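Local coordinates for putative aldehyde dehydrogenase (Burkholderia cenocepacia, PDB 4YWE), which probably oxidises aldehydes with NAD or NADP as electron acceptor, as its family does, and binds calcium and magnesium ions, at residues P30-D33 with Q38-A41; A183-L188 with P330-K335; A94-D99 with N158-I163. All blocks are in the same frame, centred on the assembly; numbering follows the deposited sequence.

Overall arrangement
The three contacts meet at one calcium ion. V32 of contact 1 and D185 of contact 2 each give it a backbone oxygen. D99 of contact 3 gives both its backbone O and OD1, and two waters complete the six ligands. Contact 2 lies about 10 Å, centre to centre, from each of the other two, which are about 14 Å apart. D99 ties contacts 2 and 3 further, since its OD2 lies 2.9 Å from C187 N and 3.1 Å from L188 N, probable hydrogen bonds. L188 CD1 packs 3.7 Å from V31 CG1. The predicted active-site residue E256 lies about 11 Å from Y159 of contact 3, side chain to side chain.

Contact 1. Residues P30-D33 with Q38-A41; sequences PVVD and QPFA. With CA (calcium ion), chain K.
V31 is bonded through both its backbone N and its O to the facing strand. V31 N donates to A41 O at 2.6 Å, and F40 N donates to V31 O at 2.9 Å. The latter bond is nearly in line with the V31 carbonyl. D33 N donates to Q38 O, and the return bond from Q38 N to D33 O is weak.

The closer apolar contacts are made by V31. Its CG1 meets the F40 ring at CZ, 3.6 Å away. Its CB lies 3.7 Å from A41 CB. V32 and P39 pair more loosely on the other face of the hairpin. The ring of F40 also runs past D33, whose CB is 3.6 Å from F40 CD1. F40 CG lies between its own backbone N and carbonyl carbon (chi1 65°), which turns the ring toward the facing strand, with its edge to D33 N. Beyond these segments, L188 packs on V31, F40 and A41, and R98 on F40.

Metal and water contacts fall on V32. Its O binds the calcium ion at 2.5 Å, and its N donates to water 1, which is itself a calcium ligand.

The register shifts by one residue between V31 and V32. F40 and A41 both face V31. This is a classic beta bulge in the antiparallel hairpin of strands 28-33 and 38-44, which lies at the surface and supplies one backbone ligand to the calcium site.

Contact 2. Residues A183-L188 with P330-K335; sequences AEDACL and PLINAK. With CA (calcium ion), chain K.
D185 and N333 meet through their polar ends, and D185 also touches I332 through its CB. The side chains of D185 and N333 cross at about a right angle. The carboxylate and amide planes are turned 73° apart. N333 ND2 donates to D185 OD1 at 3.3 Å, a weak bond. The second oxygen, OD2, lies 3.5 Å from the same ND2. The amide is held on its other side too, because N333 OD1 accepts from Q336 N. N333 is the N-cap of helix 334-349. Its CG lies between its backbone N and carbonyl carbon (chi1 54°), a position that lets the OD1 side cap the helix while ND2 faces D185.

I332 lies beside this polar pair. Its CG1 packs 3.8 Å from D185 CB. Its CD1 ends 4.4 Å from A186 CB. CG1 is placed anti to the I332 backbone N (chi1 -169°), and the branch reaches across to the 183-188 loop. The backbone N of I332 is bonded to Q288 OE1.

A third link runs through water. Water 2 donates to I332 O at 2.9 Å and binds the calcium ion at 2.4 Å. D185 O binds the same ion at 2.6 Å.

The direct bond is weak and the buried area small. Much of the joining is therefore indirect: one segment gives calcium a backbone ligand, and the other accepts, through I332 O, from a water in the metal's first shell. I332 thus belongs to the second shell. The positive ion would probably polarise that water and strengthen its donation to I332 O.

Contact 3. Residues A94-D99 with N158-I163; sequences AIEARD and NYPMQI. With CA (calcium ion), chain K.
E96 reaches from helix 89-100 to the first turn of helix 160-174. Its OE2 accepts from M161 N at 3.1 Å with a nearly straight N-H...O angle of 164°. The oxygen uses its syn lone pair, on the side of OE1. P160 lies against the same carboxylate. P160 CD is 3.2 Å from E96 OE2, and P160 CG is 3.3 Å from E96 OE1. M161 runs alongside E96 in the opposite direction. Its chain bends at chi3 (-61°), and the methyl CE ends 3.7 Å from E96 CB.

E96 places its acid by a bend of its own. CG stands anti to the backbone N, and the chain then turns at chi2 (83°), bringing both oxygens to the P160-M161 corner. The second oxygen, OE1, is bonded to S189 OG of helix 188-200. The buried carboxylate thus has a partner on each oxygen. Its charge would probably interact favourably with the start of helix 160-174.

Further out, Y159 is the N-cap residue of that helix, and its hydroxyl is bonded to T289 OG1. N158 O is bonded to K102 NZ. One turn on from E96, D99 binds the calcium ion through its backbone O and through OD1, each at 2.5 Å. D99 OD2 accepts instead from C187 N and L188 N, at the start of helix 188-200.

One acid of helix 89-100 meets the N-terminal turn of helix 160-174, and a second, D99, gives the calcium ion two of its ligands. That turn follows strand 139-155, a strand-to-helix connection of the Rossmann-like cofactor-binding domain of aldehyde dehydrogenases.

Contact 1. Residues P30-D33 with Q38-A41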
loop_
_atom_site.group_PDB
_atom_site.type_symbol
_atom_site.label_atom_id
_atom_site.label_comp_id
_atom_site.label_asym_id
_atom_site.label_seq_id
_atom_site.Cartn_x
_atom_site.Cartn_y
_atom_site.Cartn_z
ATOM N N PRO A 30 17.774 15.960 41.752
ATOM C CA PRO A 30 17.938 14.683 42.456
ATOM C C PRO A 30 17.191 13.519 41.800
ATOM O O PRO A 30 16.045 13.679 41.377
ATOM C CB PRO A 30 17.362 14.972 43.848
ATOM C CG PRO A 30 17.406 16.458 43.984
ATOM C CD PRO A 30 17.154 16.984 42.609
ATOM N N VAL A 31 17.844 12.363 41.723
ATOM C CA VAL A 31 17.212 11.143 41.232
ATOM C C VAL A 31 16.830 10.271 42.424
ATOM O O VAL A 31 17.682 9.914 43.236
ATOM C CB VAL A 31 18.134 10.380 40.267
ATOM C CG1 VAL A 31 17.454 9.110 39.780
ATOM C CG2 VAL A 31 18.522 11.267 39.096
ATOM N N VAL A 32 15.551 9.925 42.523
ATOM C CA VAL A 32 15.038 9.260 43.715
ATOM C C VAL A 32 14.561 7.838 43.432
ATOM O O VAL A 32 13.803 7.603 42.493
ATOM C CB VAL A 32 13.900 10.088 44.342
ATOM C CG1 VAL A 32 13.264 9.339 45.504
ATOM C CG2 VAL A 32 14.419 11.445 44.791
ATOM N N ASP A 33 15.015 6.894 44.252
ATOM C CA ASP A 33 14.520 5.524 44.207
ATOM C C ASP A 33 13.207 5.457 44.978
ATOM O O ASP A 33 13.198 5.583 46.199
ATOM C CB ASP A 33 15.548 4.552 44.798
ATOM C CG ASP A 33 15.152 3.089 44.631
ATOM O OD1 ASP A 33 13.998 2.804 44.249
ATOM O OD2 ASP A 33 16.004 2.215 44.896
ATOM N N GLN A 38 14.594 7.534 48.577
ATOM C CA GLN A 38 15.877 8.176 48.839
ATOM C C GLN A 38 16.628 8.514 47.553
ATOM O O GLN A 38 16.618 7.736 46.600
ATOM C CB GLN A 38 16.748 7.280 49.726
ATOM C CG GLN A 38 16.109 6.923 51.056
ATOM C CD GLN A 38 15.696 8.147 51.848
ATOM O OE1 GLN A 38 16.449 9.115 51.956
ATOM N NE2 GLN A 38 14.490 8.114 52.403
ATOM N N PRO A 39 17.280 9.686 47.527
ATOM C CA PRO A 39 18.121 10.103 46.400
ATOM C C PRO A 39 19.372 9.240 46.268
ATOM O O PRO A 39 20.025 8.959 47.272
ATOM C CB PRO A 39 18.495 11.549 46.752
ATOM C CG PRO A 39 17.486 11.980 47.769
ATOM C CD PRO A 39 17.159 10.745 48.543
ATOM N N PHE A 40 19.700 8.827 45.046
ATOM C CA PHE A 40 20.879 8.000 44.819
ATOM C C PHE A 40 21.691 8.494 43.626
ATOM O O PHE A 40 22.783 7.991 43.357
ATOM C CB PHE A 40 20.480 6.535 44.611
ATOM C CG PHE A 40 19.662 6.294 43.371
ATOM C CD1 PHE A 40 18.287 6.458 43.388
ATOM C CD2 PHE A 40 20.268 5.890 42.193
ATOM C CE1 PHE A 40 17.533 6.232 42.252
ATOM C CE2 PHE A 40 19.519 5.663 41.053
ATOM C CZ PHE A 40 18.150 5.834 41.083
ATOM N N ALA A 41 21.156 9.481 42.914
ATOM C CA ALA A 41 21.836 10.037 41.749
ATOM C C ALA A 41 21.336 11.444 41.445
ATOM O O ALA A 41 20.415 11.938 42.093
ATOM C CB ALA A 41 21.642 9.133 40.540
HETATM CA CA CA K . 13.264 8.037 40.119
HETATM O O HOH W 1 13.564 10.537 40.487
HETATM O O HOH W 2 11.151 8.210 41.303
#

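Contact 2. Residues A183-L188 with P330-K335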
loop_
_atom_site.group_PDB
_atom_site.type_symbol
_atom_site.label_atom_id
_atom_site.label_comp_id
_atom_site.label_asym_id
_atom_site.label_seq_id
_atom_site.Cartn_x
_atom_site.Cartn_y
_atom_site.Cartn_z
ATOM N N ALA A 183 11.692 12.355 31.225
ATOM C CA ALA A 183 11.037 12.783 32.458
ATOM C C ALA A 183 12.013 12.939 33.618
ATOM O O ALA A 183 12.928 12.135 33.784
ATOM C CB ALA A 183 9.940 11.804 32.833
ATOM N N GLU A 184 11.797 13.971 34.427
ATOM C CA GLU A 184 12.667 14.260 35.562
ATOM C C GLU A 184 12.521 13.227 36.676
ATOM O O GLU A 184 13.404 13.087 37.522
ATOM C CB GLU A 184 12.380 15.661 36.112
ATOM C CG GLU A 184 10.923 15.915 36.481
ATOM C CD GLU A 184 10.102 16.450 35.317
ATOM O OE1 GLU A 184 10.244 15.928 34.191
ATOM O OE2 GLU A 184 9.316 17.397 35.530
ATOM N N ASP A 185 11.407 12.503 36.673
ATOM C CA ASP A 185 11.147 11.511 37.711
ATOM C C ASP A 185 11.801 10.168 37.393
ATOM O O ASP A 185 12.021 9.358 38.290
ATOM C CB ASP A 185 9.641 11.338 37.912
ATOM C CG ASP A 185 9.022 12.493 38.679
ATOM O OD1 ASP A 185 9.489 12.774 39.803
ATOM O OD2 ASP A 185 8.081 13.125 38.156
ATOM N N ALA A 186 12.110 9.942 36.118
ATOM C CA ALA A 186 12.805 8.728 35.689
ATOM C C ALA A 186 13.334 8.870 34.264
ATOM O O ALA A 186 12.555 8.963 33.315
ATOM C CB ALA A 186 11.884 7.515 35.792
ATOM N N CYS A 187 14.656 8.879 34.114
ATOM C CA CYS A 187 15.258 9.032 32.793
ATOM C C CYS A 187 16.676 8.474 32.703
ATOM O O CYS A 187 17.352 8.655 31.689
ATOM C CB CYS A 187 15.269 10.507 32.386
ATOM S SG CYS A 187 16.248 11.588 33.456
ATOM N N LEU A 188 17.129 7.795 33.752
ATOM C CA LEU A 188 18.499 7.290 33.785
ATOM C C LEU A 188 18.733 6.182 32.760
ATOM O O LEU A 188 19.839 6.036 32.240
ATOM C CB LEU A 188 18.853 6.786 35.185
ATOM C CG LEU A 188 19.167 7.864 36.224
ATOM C CD1 LEU A 188 19.705 7.236 37.503
ATOM C CD2 LEU A 188 20.153 8.877 35.662
ATOM N N PRO A 330 6.321 0.218 44.216
ATOM C CA PRO A 330 5.828 1.520 44.672
ATOM C C PRO A 330 5.437 2.423 43.509
ATOM O O PRO A 330 5.771 2.121 42.363
ATOM C CB PRO A 330 7.024 2.097 45.426
ATOM C CG PRO A 330 8.201 1.505 44.730
ATOM C CD PRO A 330 7.785 0.110 44.339
ATOM N N LEU A 331 4.734 3.513 43.801
ATOM C CA LEU A 331 4.417 4.502 42.780
ATOM C C LEU A 331 5.615 5.429 42.597
ATOM O O LEU A 331 6.555 5.391 43.389
ATOM C CB LEU A 331 3.160 5.288 43.152
ATOM C CG LEU A 331 1.907 4.429 43.346
ATOM C CD1 LEU A 331 0.676 5.295 43.574
ATOM C CD2 LEU A 331 1.702 3.497 42.159
ATOM N N ILE A 332 5.578 6.257 41.559
ATOM C CA ILE A 332 6.761 7.002 41.137
ATOM C C ILE A 332 7.193 8.060 42.161
ATOM O O ILE A 332 8.388 8.318 42.313
ATOM C CB ILE A 332 6.534 7.635 39.743
ATOM C CG1 ILE A 332 7.846 8.182 39.175
ATOM C CG2 ILE A 332 5.465 8.709 39.794
ATOM C CD1 ILE A 332 8.912 7.125 38.979
ATOM N N ASN A 333 6.240 8.660 42.871
ATOM C CA ASN A 333 6.570 9.651 43.894
ATOM C C ASN A 333 5.406 9.918 44.847
ATOM O O ASN A 333 4.361 9.272 44.766
ATOM C CB ASN A 333 7.028 10.966 43.245
ATOM C CG ASN A 333 6.031 11.511 42.237
ATOM O OD1 ASN A 333 4.819 11.361 42.392
ATOM N ND2 ASN A 333 6.544 12.155 41.195
ATOM N N ALA A 334 5.601 10.876 45.747
ATOM C CA ALA A 334 4.601 11.207 46.757
ATOM C C ALA A 334 3.403 11.935 46.155
ATOM O O ALA A 334 2.272 11.764 46.610
ATOM C CB ALA A 334 5.228 12.048 47.859
ATOM N N LYS A 335 3.657 12.750 45.135
ATOM C CA LYS A 335 2.599 13.513 44.481
ATOM C C LYS A 335 1.587 12.593 43.804
ATOM O O LYS A 335 0.384 12.850 43.831
ATOM C CB LYS A 335 3.192 14.484 43.458
HETATM CA CA CA K . 13.264 8.037 40.119
HETATM O O HOH W 2 11.151 8.210 41.303
HETATM O O HOH W 1 13.564 10.537 40.487
#

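Contact 3. Residues A94-D99 with N158-I163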
loop_
_atom_site.group_PDB
_atom_site.type_symbol
_atom_site.label_atom_id
_atom_site.label_comp_id
_atom_site.label_asym_id
_atom_site.label_seq_id
_atom_site.Cartn_x
_atom_site.Cartn_y
_atom_site.Cartn_z
ATOM N N ALA A 94 18.086 -3.126 35.596
ATOM C CA ALA A 94 18.469 -2.727 36.946
ATOM C C ALA A 94 18.324 -1.219 37.129
ATOM O O ALA A 94 17.857 -0.753 38.167
ATOM C CB ALA A 94 19.896 -3.165 37.244
ATOM N N ILE A 95 18.723 -0.463 36.112
ATOM C CA ILE A 95 18.640 0.992 36.154
ATOM C C ILE A 95 17.186 1.447 36.098
ATOM O O ILE A 95 16.763 2.301 36.881
ATOM C CB ILE A 95 19.451 1.623 35.010
ATOM C CG1 ILE A 95 20.943 1.341 35.197
ATOM C CG2 ILE A 95 19.204 3.121 34.942
ATOM C CD1 ILE A 95 21.807 1.861 34.069
ATOM N N GLU A 96 16.427 0.871 35.173
ATOM C CA GLU A 96 15.028 1.238 34.982
ATOM C C GLU A 96 14.196 0.950 36.227
ATOM O O GLU A 96 13.421 1.795 36.673
ATOM C CB GLU A 96 14.442 0.495 33.779
ATOM C CG GLU A 96 13.034 0.926 33.396
ATOM C CD GLU A 96 13.018 2.162 32.516
ATOM O OE1 GLU A 96 13.628 3.183 32.900
ATOM O OE2 GLU A 96 12.393 2.112 31.435
ATOM N N ALA A 97 14.366 -0.245 36.786
ATOM C CA ALA A 97 13.614 -0.666 37.965
ATOM C C ALA A 97 13.929 0.200 39.179
ATOM O O ALA A 97 13.049 0.499 39.984
ATOM C CB ALA A 97 13.899 -2.125 38.277
ATOM N N ARG A 98 15.190 0.598 39.305
ATOM C CA ARG A 98 15.635 1.412 40.431
ATOM C C ARG A 98 15.089 2.833 40.333
ATOM O O ARG A 98 14.854 3.494 41.346
ATOM C CB ARG A 98 17.165 1.435 40.489
ATOM C CG ARG A 98 17.749 2.125 41.708
ATOM C CD ARG A 98 19.269 2.054 41.687
ATOM N NE ARG A 98 19.869 2.618 42.891
ATOM C CZ ARG A 98 21.175 2.793 43.061
ATOM N NH1 ARG A 98 22.022 2.453 42.099
ATOM N NH2 ARG A 98 21.633 3.314 44.191
ATOM N N ASP A 99 14.880 3.287 39.103
ATOM C CA ASP A 99 14.509 4.671 38.837
ATOM C C ASP A 99 12.992 4.854 38.763
ATOM O O ASP A 99 12.461 5.871 39.206
ATOM C CB ASP A 99 15.168 5.140 37.536
ATOM C CG ASP A 99 15.178 6.648 37.391
ATOM O OD1 ASP A 99 14.856 7.346 38.373
ATOM O OD2 ASP A 99 15.526 7.134 36.294
ATOM N N ASN A 158 6.886 6.662 33.244
ATOM C CA ASN A 158 6.272 5.361 33.503
ATOM C C ASN A 158 6.862 4.245 32.643
ATOM O O ASN A 158 7.003 3.113 33.104
ATOM C CB ASN A 158 4.754 5.439 33.307
ATOM C CG ASN A 158 4.361 5.884 31.914
ATOM O OD1 ASN A 158 5.134 6.542 31.216
ATOM N ND2 ASN A 158 3.149 5.528 31.502
ATOM N N TYR A 159 7.199 4.560 31.397
ATOM C CA TYR A 159 7.915 3.616 30.541
ATOM C C TYR A 159 9.005 4.333 29.753
ATOM O O TYR A 159 8.866 4.528 28.547
ATOM C CB TYR A 159 6.957 2.911 29.573
ATOM C CG TYR A 159 5.921 2.030 30.233
ATOM C CD1 TYR A 159 6.198 0.703 30.536
ATOM C CD2 TYR A 159 4.660 2.523 30.542
ATOM C CE1 TYR A 159 5.248 -0.107 31.136
ATOM C CE2 TYR A 159 3.706 1.722 31.140
ATOM C CZ TYR A 159 4.004 0.409 31.436
ATOM O OH TYR A 159 3.052 -0.386 32.032
ATOM N N PRO A 160 10.093 4.734 30.434
ATOM C CA PRO A 160 11.187 5.471 29.790
ATOM C C PRO A 160 11.749 4.775 28.554
ATOM O O PRO A 160 11.800 5.388 27.492
ATOM C CB PRO A 160 12.244 5.553 30.894
ATOM C CG PRO A 160 11.457 5.516 32.156
ATOM C CD PRO A 160 10.326 4.566 31.880
ATOM N N MET A 161 12.152 3.515 28.687
ATOM C CA MET A 161 12.755 2.786 27.575
ATOM C C MET A 161 11.759 2.459 26.465
ATOM O O MET A 161 12.058 2.641 25.287
ATOM C CB MET A 161 13.403 1.493 28.070
ATOM C CG MET A 161 14.753 1.680 28.735
ATOM S SD MET A 161 15.551 0.104 29.098
ATOM C CE MET A 161 14.355 -0.631 30.213
ATOM N N GLN A 162 10.583 1.967 26.839
ATOM C CA GLN A 162 9.598 1.528 25.853
ATOM C C GLN A 162 9.122 2.674 24.969
ATOM O O GLN A 162 9.029 2.534 23.750
ATOM C CB GLN A 162 8.399 0.876 26.542
ATOM C CG GLN A 162 8.670 -0.512 27.089
ATOM C CD GLN A 162 7.546 -1.479 26.771
ATOM O OE1 GLN A 162 7.029 -1.496 25.654
ATOM N NE2 GLN A 162 7.157 -2.282 27.753
ATOM N N ILE A 163 8.826 3.809 25.591
ATOM C CA ILE A 163 8.314 4.965 24.869
ATOM C C ILE A 163 9.438 5.638 24.081
ATOM O O ILE A 163 9.213 6.153 22.984
ATOM C CB ILE A 163 7.619 5.934 25.838
ATOM C CG1 ILE A 163 6.430 5.225 26.489
ATOM C CG2 ILE A 163 7.155 7.190 25.114
ATOM C CD1 ILE A 163 5.851 5.942 27.674
HETATM CA CA CA K . 13.264 8.037 40.119
HETATM O O HOH W 2 11.151 8.210 41.303
HETATM O O HOH W 1 13.564 10.537 40.487
#